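Local coordinates for phosphatidylinositol-specific phospholipase C (Listeria monocytogenes, PDB 2PLC), which is a bacterial phospholipase of the phosphatidylinositol-specific phospholipase C family, whose X domain belongs to the TIM-barrel clan, at residues T14-L19 and K141-K146; T27-G32 and A43-M48; D62-D67 and R104-Q109; P178-Q183 and L212-I217; A232-V237 and L255-P260. One frame throughout, in Å; residues are numbered along the deposited sequence.

Interaction 1: T14-L19 and K141-K146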
# COMPACT_ATOMS: atom_id res chain seq x y z
N THR A 14 -8.14 0.06 18.25
CA THR A 14 -6.89 -0.50 17.74
C THR A 14 -6.16 0.51 16.87
O THR A 14 -6.78 1.18 16.04
CB THR A 14 -7.12 -1.78 16.91
OG1 THR A 14 -7.89 -2.71 17.68
CG2 THR A 14 -5.79 -2.42 16.54
N ASN A 15 -4.86 0.64 17.09
CA ASN A 15 -4.05 1.57 16.30
C ASN A 15 -3.64 0.91 14.99
O ASN A 15 -3.49 -0.31 14.91
CB ASN A 15 -2.81 2.01 17.08
CG ASN A 15 -2.10 3.18 16.42
OD1 ASN A 15 -1.18 2.99 15.63
ND2 ASN A 15 -2.53 4.39 16.74
N LEU A 16 -3.49 1.71 13.95
CA LEU A 16 -3.12 1.20 12.64
C LEU A 16 -1.76 0.51 12.66
O LEU A 16 -1.53 -0.44 11.92
CB LEU A 16 -3.13 2.34 11.62
CG LEU A 16 -3.86 2.14 10.29
CD1 LEU A 16 -5.29 1.68 10.52
CD2 LEU A 16 -3.84 3.44 9.52
N ALA A 17 -0.86 0.97 13.53
CA ALA A 17 0.48 0.40 13.64
C ALA A 17 0.51 -0.96 14.34
O ALA A 17 1.50 -1.69 14.26
CB ALA A 17 1.41 1.37 14.35
N ALA A 18 -0.57 -1.29 15.02
CA ALA A 18 -0.69 -2.55 15.73
C ALA A 18 -1.27 -3.66 14.86
O ALA A 18 -1.59 -4.74 15.36
CB ALA A 18 -1.56 -2.36 16.96
N LEU A 19 -1.37 -3.42 13.55
CA LEU A 19 -1.95 -4.40 12.64
C LEU A 19 -0.99 -5.05 11.65
O LEU A 19 0.11 -4.56 11.41
CB LEU A 19 -3.08 -3.76 11.82
CG LEU A 19 -4.29 -3.15 12.53
CD1 LEU A 19 -5.16 -2.44 11.50
CD2 LEU A 19 -5.07 -4.24 13.23
N LYS A 141 1.10 11.59 14.26
CA LYS A 141 0.81 10.40 15.05
C LYS A 141 -0.11 9.48 14.25
O LYS A 141 -1.04 9.94 13.59
CB LYS A 141 0.14 10.82 16.36
CG LYS A 141 -0.17 9.69 17.32
CD LYS A 141 -1.67 9.55 17.54
CE LYS A 141 -2.00 8.39 18.47
NZ LYS A 141 -3.47 8.23 18.67
N ILE A 142 0.17 8.18 14.30
CA ILE A 142 -0.64 7.19 13.58
C ILE A 142 -2.01 7.06 14.24
O ILE A 142 -2.11 6.83 15.44
CB ILE A 142 0.06 5.81 13.52
CG1 ILE A 142 1.32 5.87 12.66
CG2 ILE A 142 -0.88 4.77 12.93
CD1 ILE A 142 2.51 6.51 13.32
N PRO A 143 -3.09 7.22 13.45
CA PRO A 143 -4.48 7.13 13.91
C PRO A 143 -5.00 5.74 14.24
O PRO A 143 -4.42 4.73 13.84
CB PRO A 143 -5.25 7.74 12.75
CG PRO A 143 -4.46 7.30 11.57
CD PRO A 143 -3.04 7.58 12.02
N THR A 144 -6.10 5.72 14.98
CA THR A 144 -6.76 4.48 15.36
C THR A 144 -7.84 4.22 14.32
O THR A 144 -8.18 5.11 13.54
CB THR A 144 -7.41 4.58 16.77
OG1 THR A 144 -8.42 5.59 16.77
CG2 THR A 144 -6.36 4.94 17.80
N LEU A 145 -8.37 3.00 14.30
CA LEU A 145 -9.40 2.63 13.34
C LEU A 145 -10.64 3.52 13.43
O LEU A 145 -11.38 3.66 12.46
CB LEU A 145 -9.80 1.17 13.53
CG LEU A 145 -8.84 0.10 13.04
CD1 LEU A 145 -9.45 -1.25 13.28
CD2 LEU A 145 -8.58 0.28 11.56
N LYS A 146 -10.85 4.12 14.60
CA LYS A 146 -12.00 4.98 14.80
C LYS A 146 -11.92 6.19 13.87
O LYS A 146 -12.89 6.50 13.17
CB LYS A 146 -12.09 5.41 16.26
CG LYS A 146 -13.48 5.82 16.73
CD LYS A 146 -13.73 7.32 16.57
CE LYS A 146 -13.38 8.10 17.85
NZ LYS A 146 -11.96 7.96 18.30

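Interaction 2: T27-G32 and A43-M48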
# COMPACT_ATOMS: atom_id res chain seq x y z
N THR A 27 0.37 -1.65 -7.60
CA THR A 27 -1.01 -2.09 -7.69
C THR A 27 -1.65 -2.17 -9.08
O THR A 27 -2.31 -3.17 -9.39
CB THR A 27 -1.88 -1.19 -6.80
OG1 THR A 27 -1.33 -1.17 -5.47
CG2 THR A 27 -3.33 -1.68 -6.77
N MET A 28 -1.46 -1.13 -9.89
CA MET A 28 -2.07 -1.05 -11.22
C MET A 28 -1.39 -1.76 -12.37
O MET A 28 -1.92 -1.77 -13.48
CB MET A 28 -2.27 0.42 -11.61
CG MET A 28 -3.11 1.22 -10.65
SD MET A 28 -4.65 0.39 -10.20
CE MET A 28 -5.68 0.77 -11.64
N SER A 29 -0.22 -2.34 -12.13
CA SER A 29 0.50 -3.03 -13.20
C SER A 29 0.00 -4.45 -13.48
O SER A 29 0.72 -5.43 -13.27
CB SER A 29 2.00 -3.03 -12.92
OG SER A 29 2.71 -3.48 -14.06
N TYR A 30 -1.25 -4.54 -13.93
CA TYR A 30 -1.86 -5.82 -14.29
C TYR A 30 -2.48 -5.66 -15.67
O TYR A 30 -3.11 -6.57 -16.20
CB TYR A 30 -2.94 -6.24 -13.28
CG TYR A 30 -4.02 -5.22 -13.06
CD1 TYR A 30 -5.14 -5.17 -13.89
CD2 TYR A 30 -3.93 -4.30 -12.02
CE1 TYR A 30 -6.15 -4.22 -13.69
CE2 TYR A 30 -4.92 -3.35 -11.80
CZ TYR A 30 -6.03 -3.31 -12.63
OH TYR A 30 -7.02 -2.39 -12.39
N ASN A 31 -2.28 -4.48 -16.24
CA ASN A 31 -2.79 -4.16 -17.56
C ASN A 31 -2.02 -2.92 -18.02
O ASN A 31 -1.43 -2.22 -17.20
CB ASN A 31 -4.29 -3.88 -17.50
CG ASN A 31 -4.94 -3.84 -18.87
OD1 ASN A 31 -4.50 -4.54 -19.80
ND2 ASN A 31 -5.98 -3.04 -19.01
N GLY A 32 -2.03 -2.67 -19.33
CA GLY A 32 -1.32 -1.52 -19.86
C GLY A 32 -1.36 -1.45 -21.38
O GLY A 32 -2.05 -2.25 -22.02
N ALA A 43 7.59 -5.87 -16.45
CA ALA A 43 6.68 -4.83 -15.98
C ALA A 43 5.52 -5.28 -15.10
O ALA A 43 5.13 -4.57 -14.19
CB ALA A 43 6.15 -4.04 -17.18
N GLN A 44 4.96 -6.45 -15.38
CA GLN A 44 3.82 -6.94 -14.61
C GLN A 44 4.11 -7.30 -13.15
O GLN A 44 5.12 -7.94 -12.85
CB GLN A 44 3.19 -8.13 -15.32
CG GLN A 44 1.88 -8.59 -14.71
CD GLN A 44 1.39 -9.89 -15.31
OE1 GLN A 44 2.19 -10.70 -15.78
NE2 GLN A 44 0.09 -10.10 -15.28
N THR A 45 3.22 -6.90 -12.24
CA THR A 45 3.37 -7.20 -10.82
C THR A 45 2.10 -7.79 -10.19
O THR A 45 2.14 -8.30 -9.07
CB THR A 45 3.74 -5.96 -10.01
OG1 THR A 45 2.73 -4.97 -10.21
CG2 THR A 45 5.09 -5.42 -10.46
N GLN A 46 0.98 -7.70 -10.92
CA GLN A 46 -0.30 -8.21 -10.42
C GLN A 46 -1.13 -8.90 -11.51
O GLN A 46 -0.89 -8.73 -12.70
CB GLN A 46 -1.13 -7.07 -9.83
CG GLN A 46 -0.43 -6.19 -8.81
CD GLN A 46 -0.07 -6.92 -7.53
OE1 GLN A 46 -0.73 -7.90 -7.16
NE2 GLN A 46 0.97 -6.46 -6.84
N THR A 47 -2.11 -9.69 -11.08
CA THR A 47 -3.01 -10.36 -12.01
C THR A 47 -4.44 -9.91 -11.71
O THR A 47 -5.29 -9.90 -12.60
CB THR A 47 -2.93 -11.90 -11.91
OG1 THR A 47 -3.19 -12.31 -10.56
CG2 THR A 47 -1.57 -12.39 -12.36
N MET A 48 -4.70 -9.56 -10.45
CA MET A 48 -6.01 -9.08 -10.02
C MET A 48 -6.16 -7.60 -10.29
O MET A 48 -5.19 -6.85 -10.18
CB MET A 48 -6.23 -9.33 -8.52
CG MET A 48 -6.49 -10.79 -8.14
SD MET A 48 -6.76 -11.00 -6.35
CE MET A 48 -5.12 -10.58 -5.71

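Interaction 3: D62-D67 and R104-Q109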
# COMPACT_ATOMS: atom_id res chain seq x y z
N ASP A 62 -0.41 0.84 -3.95
CA ASP A 62 0.72 1.62 -4.42
C ASP A 62 0.38 2.14 -5.82
O ASP A 62 0.44 1.41 -6.80
CB ASP A 62 1.93 0.68 -4.43
CG ASP A 62 3.18 1.32 -4.96
OD1 ASP A 62 3.19 2.54 -5.25
OD2 ASP A 62 4.17 0.57 -5.08
N ILE A 63 0.01 3.42 -5.88
CA ILE A 63 -0.39 4.06 -7.13
C ILE A 63 0.65 5.04 -7.67
O ILE A 63 1.05 5.97 -6.97
CB ILE A 63 -1.74 4.80 -6.94
CG1 ILE A 63 -2.77 3.86 -6.31
CG2 ILE A 63 -2.25 5.35 -8.27
CD1 ILE A 63 -3.13 2.66 -7.16
N ARG A 64 1.07 4.83 -8.91
CA ARG A 64 2.07 5.69 -9.54
C ARG A 64 1.39 6.47 -10.67
O ARG A 64 0.78 5.87 -11.56
CB ARG A 64 3.20 4.85 -10.13
CG ARG A 64 3.58 3.61 -9.33
CD ARG A 64 4.40 3.95 -8.10
NE ARG A 64 4.86 2.74 -7.41
CZ ARG A 64 6.02 2.14 -7.63
NH1 ARG A 64 6.86 2.63 -8.54
NH2 ARG A 64 6.38 1.08 -6.93
N ALA A 65 1.53 7.79 -10.66
CA ALA A 65 0.91 8.64 -11.68
C ALA A 65 1.80 9.78 -12.17
O ALA A 65 2.83 10.08 -11.58
CB ALA A 65 -0.40 9.21 -11.14
N LYS A 66 1.39 10.39 -13.28
CA LYS A 66 2.10 11.53 -13.87
C LYS A 66 1.16 12.74 -13.89
O LYS A 66 -0.05 12.57 -13.73
CB LYS A 66 2.61 11.20 -15.27
CG LYS A 66 3.78 10.23 -15.26
CD LYS A 66 4.42 10.10 -16.62
CE LYS A 66 5.62 9.17 -16.56
NZ LYS A 66 6.17 8.91 -17.92
N ASP A 67 1.69 13.94 -14.09
CA ASP A 67 0.86 15.15 -14.08
C ASP A 67 -0.30 15.24 -15.08
O ASP A 67 -1.12 16.15 -15.01
CB ASP A 67 1.70 16.45 -14.06
CG ASP A 67 2.58 16.62 -15.30
OD1 ASP A 67 2.45 15.84 -16.27
OD2 ASP A 67 3.40 17.56 -15.29
N ARG A 104 -0.31 4.84 -1.24
CA ARG A 104 0.93 5.52 -1.59
C ARG A 104 0.68 6.12 -2.97
O ARG A 104 0.31 5.41 -3.90
CB ARG A 104 2.07 4.52 -1.66
CG ARG A 104 3.37 5.10 -2.17
CD ARG A 104 4.36 4.01 -2.48
NE ARG A 104 5.64 4.54 -2.94
CZ ARG A 104 6.72 3.80 -3.17
NH1 ARG A 104 6.68 2.49 -2.99
NH2 ARG A 104 7.86 4.37 -3.53
N LEU A 105 0.81 7.44 -3.07
CA LEU A 105 0.62 8.12 -4.34
C LEU A 105 1.97 8.70 -4.72
O LEU A 105 2.45 9.63 -4.08
CB LEU A 105 -0.44 9.21 -4.23
CG LEU A 105 -0.66 10.08 -5.47
CD1 LEU A 105 -1.02 9.22 -6.66
CD2 LEU A 105 -1.76 11.09 -5.19
N LYS A 106 2.57 8.13 -5.75
CA LYS A 106 3.89 8.56 -6.20
C LYS A 106 3.90 9.32 -7.52
O LYS A 106 3.17 9.00 -8.46
CB LYS A 106 4.79 7.33 -6.32
CG LYS A 106 6.23 7.66 -6.59
CD LYS A 106 7.04 6.40 -6.82
CE LYS A 106 8.53 6.72 -6.88
NZ LYS A 106 8.81 7.80 -7.87
N ASP A 107 4.73 10.37 -7.56
CA ASP A 107 4.92 11.20 -8.75
C ASP A 107 5.93 10.40 -9.57
O ASP A 107 7.12 10.36 -9.25
CB ASP A 107 5.52 12.55 -8.32
CG ASP A 107 5.72 13.52 -9.49
OD1 ASP A 107 5.48 13.15 -10.66
OD2 ASP A 107 6.12 14.67 -9.21
N GLU A 108 5.45 9.73 -10.61
CA GLU A 108 6.28 8.88 -11.46
C GLU A 108 7.37 9.62 -12.26
O GLU A 108 8.19 9.00 -12.92
CB GLU A 108 5.39 8.06 -12.40
CG GLU A 108 6.03 6.81 -13.00
CD GLU A 108 6.39 5.74 -11.97
OE1 GLU A 108 6.22 5.96 -10.75
OE2 GLU A 108 6.86 4.66 -12.39
N GLN A 109 7.40 10.94 -12.14
CA GLN A 109 8.38 11.74 -12.86
C GLN A 109 8.89 12.87 -11.97
O GLN A 109 8.85 14.04 -12.35
CB GLN A 109 7.74 12.30 -14.13
CG GLN A 109 8.71 12.74 -15.20
CD GLN A 109 8.01 13.09 -16.49
OE1 GLN A 109 7.06 13.87 -16.50
NE2 GLN A 109 8.46 12.50 -17.59
O HOH W 1 4.90 0.31 -2.19
O HOH W 2 4.67 14.18 -13.54

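Interaction 4: P178-Q183 and L212-I217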
# COMPACT_ATOMS: atom_id res chain seq x y z
N PRO A 178 9.19 10.44 9.41
CA PRO A 178 9.86 9.84 10.56
C PRO A 178 9.08 8.74 11.27
O PRO A 178 9.67 7.89 11.94
CB PRO A 178 10.09 11.03 11.48
CG PRO A 178 10.30 12.14 10.52
CD PRO A 178 9.18 11.91 9.53
N ASN A 179 7.75 8.76 11.15
CA ASN A 179 6.89 7.77 11.79
C ASN A 179 6.74 6.46 10.99
O ASN A 179 5.96 5.58 11.36
CB ASN A 179 5.50 8.37 12.06
CG ASN A 179 4.81 8.86 10.79
OD1 ASN A 179 5.42 8.97 9.73
ND2 ASN A 179 3.52 9.16 10.90
N GLN A 180 7.50 6.35 9.91
CA GLN A 180 7.46 5.18 9.05
C GLN A 180 8.81 4.49 8.95
O GLN A 180 9.85 5.14 8.98
CB GLN A 180 7.03 5.58 7.64
CG GLN A 180 5.57 5.97 7.50
CD GLN A 180 5.34 6.91 6.34
OE1 GLN A 180 4.71 7.95 6.50
NE2 GLN A 180 5.86 6.55 5.17
N VAL A 181 8.79 3.17 8.84
CA VAL A 181 10.02 2.39 8.68
C VAL A 181 9.84 1.64 7.37
O VAL A 181 8.92 0.82 7.23
CB VAL A 181 10.21 1.39 9.83
CG1 VAL A 181 11.48 0.58 9.61
CG2 VAL A 181 10.29 2.13 11.16
N ILE A 182 10.70 1.93 6.40
CA ILE A 182 10.60 1.31 5.08
C ILE A 182 11.71 0.33 4.66
O ILE A 182 12.90 0.65 4.71
CB ILE A 182 10.46 2.40 3.97
CG1 ILE A 182 9.28 3.32 4.30
CG2 ILE A 182 10.25 1.75 2.60
CD1 ILE A 182 9.14 4.48 3.36
N GLN A 183 11.30 -0.87 4.27
CA GLN A 183 12.23 -1.88 3.79
C GLN A 183 11.87 -2.00 2.31
O GLN A 183 10.81 -2.51 1.95
CB GLN A 183 12.04 -3.22 4.50
CG GLN A 183 13.02 -4.32 4.07
CD GLN A 183 12.59 -5.07 2.82
OE1 GLN A 183 11.69 -5.90 2.87
NE2 GLN A 183 13.23 -4.78 1.69
N LEU A 212 4.79 3.04 11.49
CA LEU A 212 4.25 2.26 10.38
C LEU A 212 5.40 1.58 9.65
O LEU A 212 6.37 2.24 9.27
CB LEU A 212 3.49 3.14 9.40
CG LEU A 212 1.99 3.36 9.64
CD1 LEU A 212 1.45 4.27 8.56
CD2 LEU A 212 1.27 2.02 9.62
N PHE A 213 5.31 0.26 9.50
CA PHE A 213 6.34 -0.50 8.81
C PHE A 213 5.86 -0.94 7.43
O PHE A 213 4.86 -1.65 7.30
CB PHE A 213 6.74 -1.74 9.62
CG PHE A 213 7.64 -1.44 10.79
CD1 PHE A 213 7.14 -0.83 11.94
CD2 PHE A 213 8.98 -1.78 10.75
CE1 PHE A 213 7.97 -0.57 13.03
CE2 PHE A 213 9.82 -1.52 11.83
CZ PHE A 213 9.31 -0.92 12.97
N LEU A 214 6.55 -0.47 6.39
CA LEU A 214 6.24 -0.83 5.01
C LEU A 214 7.29 -1.87 4.62
O LEU A 214 8.42 -1.54 4.30
CB LEU A 214 6.32 0.40 4.09
CG LEU A 214 5.26 1.51 4.14
CD1 LEU A 214 3.92 0.95 3.73
CD2 LEU A 214 5.16 2.14 5.52
N ASN A 215 6.89 -3.14 4.70
CA ASN A 215 7.78 -4.26 4.41
C ASN A 215 7.58 -4.83 2.99
O ASN A 215 6.68 -5.62 2.76
CB ASN A 215 7.51 -5.34 5.47
CG ASN A 215 8.66 -6.32 5.63
OD1 ASN A 215 9.65 -6.29 4.89
ND2 ASN A 215 8.54 -7.19 6.63
N HIS A 216 8.45 -4.44 2.06
CA HIS A 216 8.36 -4.92 0.68
C HIS A 216 8.88 -6.33 0.45
O HIS A 216 10.06 -6.61 0.66
CB HIS A 216 9.09 -3.97 -0.27
CG HIS A 216 8.38 -2.68 -0.49
ND1 HIS A 216 8.57 -1.58 0.32
CD2 HIS A 216 7.46 -2.31 -1.41
CE1 HIS A 216 7.79 -0.59 -0.09
NE2 HIS A 216 7.11 -1.01 -1.14
N ILE A 217 7.99 -7.21 0.02
CA ILE A 217 8.36 -8.59 -0.30
C ILE A 217 8.87 -8.58 -1.76
O ILE A 217 9.68 -9.41 -2.16
CB ILE A 217 7.12 -9.52 -0.22
CG1 ILE A 217 6.36 -9.32 1.09
CG2 ILE A 217 7.53 -10.97 -0.41
CD1 ILE A 217 7.11 -9.72 2.31

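Interaction 5: A232-V237 and L255-P260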
# COMPACT_ATOMS: atom_id res chain seq x y z
N ALA A 232 9.05 -17.49 -5.24
CA ALA A 232 9.98 -18.00 -4.24
C ALA A 232 9.68 -17.49 -2.84
O ALA A 232 9.64 -18.27 -1.89
CB ALA A 232 11.41 -17.63 -4.62
N LEU A 233 9.39 -16.19 -2.75
CA LEU A 233 9.16 -15.51 -1.48
C LEU A 233 7.81 -15.51 -0.77
O LEU A 233 7.77 -15.66 0.46
CB LEU A 233 9.65 -14.07 -1.60
CG LEU A 233 11.16 -13.93 -1.74
CD1 LEU A 233 11.53 -12.57 -2.29
CD2 LEU A 233 11.81 -14.18 -0.40
N ASN A 234 6.72 -15.31 -1.50
CA ASN A 234 5.39 -15.25 -0.87
C ASN A 234 5.07 -16.43 0.04
O ASN A 234 4.54 -16.24 1.13
CB ASN A 234 4.29 -15.08 -1.93
CG ASN A 234 4.33 -13.72 -2.60
OD1 ASN A 234 5.11 -12.85 -2.23
ND2 ASN A 234 3.47 -13.54 -3.60
N ASN A 235 5.43 -17.63 -0.40
CA ASN A 235 5.18 -18.83 0.39
C ASN A 235 6.04 -18.88 1.66
O ASN A 235 5.57 -19.27 2.73
CB ASN A 235 5.44 -20.08 -0.45
CG ASN A 235 4.18 -20.87 -0.69
OD1 ASN A 235 3.99 -21.94 -0.11
ND2 ASN A 235 3.30 -20.35 -1.54
N LYS A 236 7.30 -18.49 1.52
CA LYS A 236 8.22 -18.47 2.64
C LYS A 236 7.71 -17.50 3.69
O LYS A 236 7.71 -17.80 4.88
CB LYS A 236 9.63 -18.09 2.19
CG LYS A 236 10.28 -19.14 1.33
CD LYS A 236 11.62 -18.67 0.75
CE LYS A 236 12.66 -18.46 1.82
NZ LYS A 236 12.89 -19.71 2.60
N VAL A 237 7.26 -16.33 3.23
CA VAL A 237 6.73 -15.30 4.12
C VAL A 237 5.42 -15.77 4.76
O VAL A 237 5.15 -15.49 5.92
CB VAL A 237 6.52 -13.97 3.37
CG1 VAL A 237 5.83 -12.95 4.27
CG2 VAL A 237 7.87 -13.42 2.91
N LEU A 255 2.72 -5.81 4.80
CA LEU A 255 3.47 -6.75 3.97
C LEU A 255 3.04 -6.50 2.52
O LEU A 255 1.93 -6.86 2.11
CB LEU A 255 3.18 -8.19 4.41
CG LEU A 255 3.57 -8.47 5.88
CD1 LEU A 255 3.23 -9.90 6.28
CD2 LEU A 255 5.06 -8.21 6.08
N ILE A 256 3.93 -5.85 1.78
CA ILE A 256 3.70 -5.44 0.39
C ILE A 256 4.23 -6.45 -0.63
O ILE A 256 5.44 -6.63 -0.77
CB ILE A 256 4.33 -4.04 0.18
CG1 ILE A 256 3.95 -3.14 1.37
CG2 ILE A 256 3.81 -3.41 -1.09
CD1 ILE A 256 4.66 -1.83 1.40
N MET A 257 3.31 -7.04 -1.40
CA MET A 257 3.66 -8.08 -2.35
C MET A 257 3.32 -7.90 -3.83
O MET A 257 2.50 -7.06 -4.22
CB MET A 257 2.98 -9.39 -1.91
CG MET A 257 3.15 -9.73 -0.44
SD MET A 257 1.96 -10.95 0.11
CE MET A 257 0.55 -9.89 0.49
N ASP A 258 3.98 -8.73 -4.64
CA ASP A 258 3.76 -8.84 -6.07
C ASP A 258 3.05 -10.19 -6.16
O ASP A 258 3.37 -11.10 -5.40
CB ASP A 258 5.07 -8.97 -6.84
CG ASP A 258 5.78 -7.66 -7.04
OD1 ASP A 258 5.13 -6.59 -7.00
OD2 ASP A 258 7.01 -7.70 -7.26
N PHE A 259 2.07 -10.29 -7.06
CA PHE A 259 1.32 -11.53 -7.28
C PHE A 259 0.86 -12.27 -6.01
O PHE A 259 1.11 -13.47 -5.87
CB PHE A 259 2.13 -12.49 -8.16
CG PHE A 259 2.48 -11.93 -9.51
CD1 PHE A 259 1.54 -11.91 -10.52
CD2 PHE A 259 3.76 -11.46 -9.77
CE1 PHE A 259 1.88 -11.43 -11.79
CE2 PHE A 259 4.11 -10.99 -11.02
CZ PHE A 259 3.16 -10.97 -12.04
N PRO A 260 0.18 -11.58 -5.08
CA PRO A 260 -0.25 -12.30 -3.88
C PRO A 260 -1.42 -13.23 -4.17
O PRO A 260 -2.31 -12.90 -4.96
CB PRO A 260 -0.68 -11.17 -2.96
CG PRO A 260 -1.22 -10.14 -3.92
CD PRO A 260 -0.17 -10.16 -5.00
O HOH W 3 5.85 -10.45 -3.47

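Interaction 1: T14-L19 and K141-K146
Asn15 reaches across to the backbone carbonyl of Ile142. From CB its amide swings out with CG anti to the backbone N (chi1 -168°). OD1 passes 3.2 Å from Ile142 CG2, the two side chains crossing at about a right angle, and also takes the N-H of Ala17, which closes an Asx turn at the start of the short 3-10 turn 16-17. ND2 donates to Ile142 O at 2.8 Å; that oxygen lies close to the amide plane, but ND2 stands above the carbonyl plane rather than on a lone pair. A single backbone bridge flanks this grip: Leu145 N meets Thr14 O at 3.0 Å, and Leu16 N meets Pro143 O at 3.2 Å. Beneath it, Leu16 CB packs on Ile142 CG2 and its CD1 on Leu145 CD2 (3.7 Å), while Leu19, Leu145 and Leu10 carry the apolar layer onward. With both ends of its amide bonded, Asn15 should be fixed in rotation, tying the loop leading into strand 20-24 to the one ahead of strand 152-157.

Interaction 2: T27-G32 and A43-M48
A polar loop-to-loop contact, largely buried, joins Ser29 and Tyr30, in the loop after strand 20-24, to residues 43-48, which link helix 40-43 to helix 50-55. Ser29 provides most of the bonding. It is the central residue of an inverse gamma turn, and its carbonyl oxygen accepts two backbone N-H groups: Thr45 N at 3.1 Å, nearly straight and in the carbonyl plane, and Gln46 N at 3.3 Å from above that plane. Its hydroxyl, carried anti to the backbone N (chi1 -170°), donates to Ala43 O at 2.7 Å, at the C-terminal end of helix 40-43. Ser29 CB meanwhile leans on Thr45 OG1 at 3.4 Å.

Tyr30 makes the second part of the contact. Its CB lies 3.3 Å from Gln46 O, and Met48 O sits over one ring face, displaced toward the rim and 3.4 Å from CD2. A chi1 of -51° sets Gln46 CG 3.6 Å from Thr27 O, and the bend at chi2 turns the amide so that NE2 bonds His25 O and Met257 O. Three hydrogen bonds, two to the carbonyl and one from the hydroxyl, should fix Ser29 against residues 43-46. Around the contact, Thr27 leans on Ile61 and Ile63 of strand 60-65 and on Leu50 of helix 50-55, Gln53 of that helix bonds both Thr27 O and Met48 O, and Arg227 of helix 226-246 packs on Gln44 and Thr47.

Interaction 3: D62-D67 and R104-Q109
Strands 62-65 and 104-107 run parallel, their axes approaching to 4.8 Å and inclined at 23°, with Ile63 N to Arg104 O (2.8 Å), Lys106 N to Ile63 O and Ala65 N to Lys106 O as rungs; Glu108 N to Ala65 O carries the ladder past the second strand. On the face bearing Asp62, Arg64, Arg104 and Lys106, Arg64 bends at chi2 and grips the Asp62 carboxylate side-on, NE to OD1 at 2.7 Å and NH2 to OD2 at 2.9 Å, both on the syn side. Arg104 extends alongside Asp62, the guanidinium and carboxylate planes nearly parallel (7° apart) but offset; OD2 lies well out of the guanidinium plane, no N-H points at it, and its salt bridge to NH1 is long (3.8 Å). A water accepts from Arg104 NH1 and donates a weak bond to Asp62 OD2. Such pairing suits a TIM-barrel wall. Glu157, on neighbouring strand 152-157, forms a salt bridge with Arg104 NH2, and the two carboxylates probably offset the closeness of Arg64 NH2 and Arg104 NH1, 4.2 Å apart. Glu108 OE1 touches Arg64 CB at 3.3 Å, OE2 bonding Gly74 N. On the other face, Phe115 of helix 114-125 covers Leu105 and Ala65.

Interaction 4: P178-Q183 and L212-I217
Val181 lies against the Phe213 ring in a tightly packed part of the contact between strands 180-183 and 212-216. Val181 CB sits over one ring face, 3.7 Å from the centroid, a CH-pi contact, and CG1 comes to 3.5 Å from Phe213 CE2; with CG1 anti to the backbone N (chi1 179°), CG2 is left to reach CZ. Both side chains point the same way, toward the side where Ala205 of helix 191-207 packs on Phe213; Val181 is nevertheless partly exposed. The backbones are close as well: Val181 N to Leu212 O is 2.6 Å, and Leu214 N to Val181 O follows as the next rung.

The face of Gln180, Ile182, Leu212 and Leu214 is looser, Ile182 CG1 keeping 4.2 Å from Leu214 CB. Ile182 is partly exposed there, unlike its buried partner Leu214. Together the strands and helix 191-207 make a beta-alpha-beta unit, consistent with the TIM-barrel clan.

At the C-terminal ends, Gln183 O accepts twice from one residue: His216 N at 3.1 Å in the carbonyl plane, and His216 ND1 at 2.9 Å from above it, the oxygen lying at the imidazole edge near the ring plane. The ND1 bond should limit rotation of the ring, while the backbone N-H ties the strand ends, so that one carbonyl is gripped by a side-chain and a backbone N-H of the same residue.

Interaction 5: A232-V237 and L255-P260
Asn234, with by far the most surface buried here, reaches from helix 226-246 to the turn that follows strand 253-257. Its CG lies anti to the carbonyl carbon (chi1 -68°), which sends the amide out from the helix toward Asp258. ND2 donates to Asp258 O at 3.0 Å along a nearly straight line, the oxygen lying in the amide plane, and Phe259 O stands 3.3 Å from the same nitrogen. OD1 accepts from a water at 2.8 Å that in turn takes the N-H of Asp258 at 2.8 Å. One amide therefore serves both the carbonyl, directly, and the N-H, through water, of a single residue, which should hold the turn at a set distance from the helix.

Val237, one turn further along, adds an apolar touch: its CG1 meets Leu255 CD1 at 4.5 Å, a light contact. Met257 runs obliquely across Asn234, its CB 4.1 Å from OD1. Asp258 itself turns its carboxylate to His25 ND1. The contact belongs to the beta-alpha-beta unit of strand 212-216, helix 226-246 and strand 253-257; Ile217 packs between helix and strand beside Asn234, Ile198 of helix 191-207 meets Val237, and Ile268 of helix 262-269 lies against Leu255 and Met257.

Interactions 3 and 4 are parallel strand pairs of the barrel wall, the first marked by a charged network, the second by apolar packing and a doubly used carbonyl; they approach where Arg104 NH1 lies 4.0 Å from His216 NE2. Interaction 5 lays a helix on the same sheet as interaction 4, joined through Ile217 N to Ile256 O. Interactions 1 and 2, centres 29 Å apart on opposite sides of the chain's centre, are loop contacts built on backbone bonds plus one side-chain donor each. Interaction 2 joins interaction 3 by Thr27 and interaction 5 by Thr45, while interaction 1 meets interaction 4 through Ile142. Interactions 1, 2, 4 and 5 are buried; interaction 3 is partly buried, in keeping with its charged side chains.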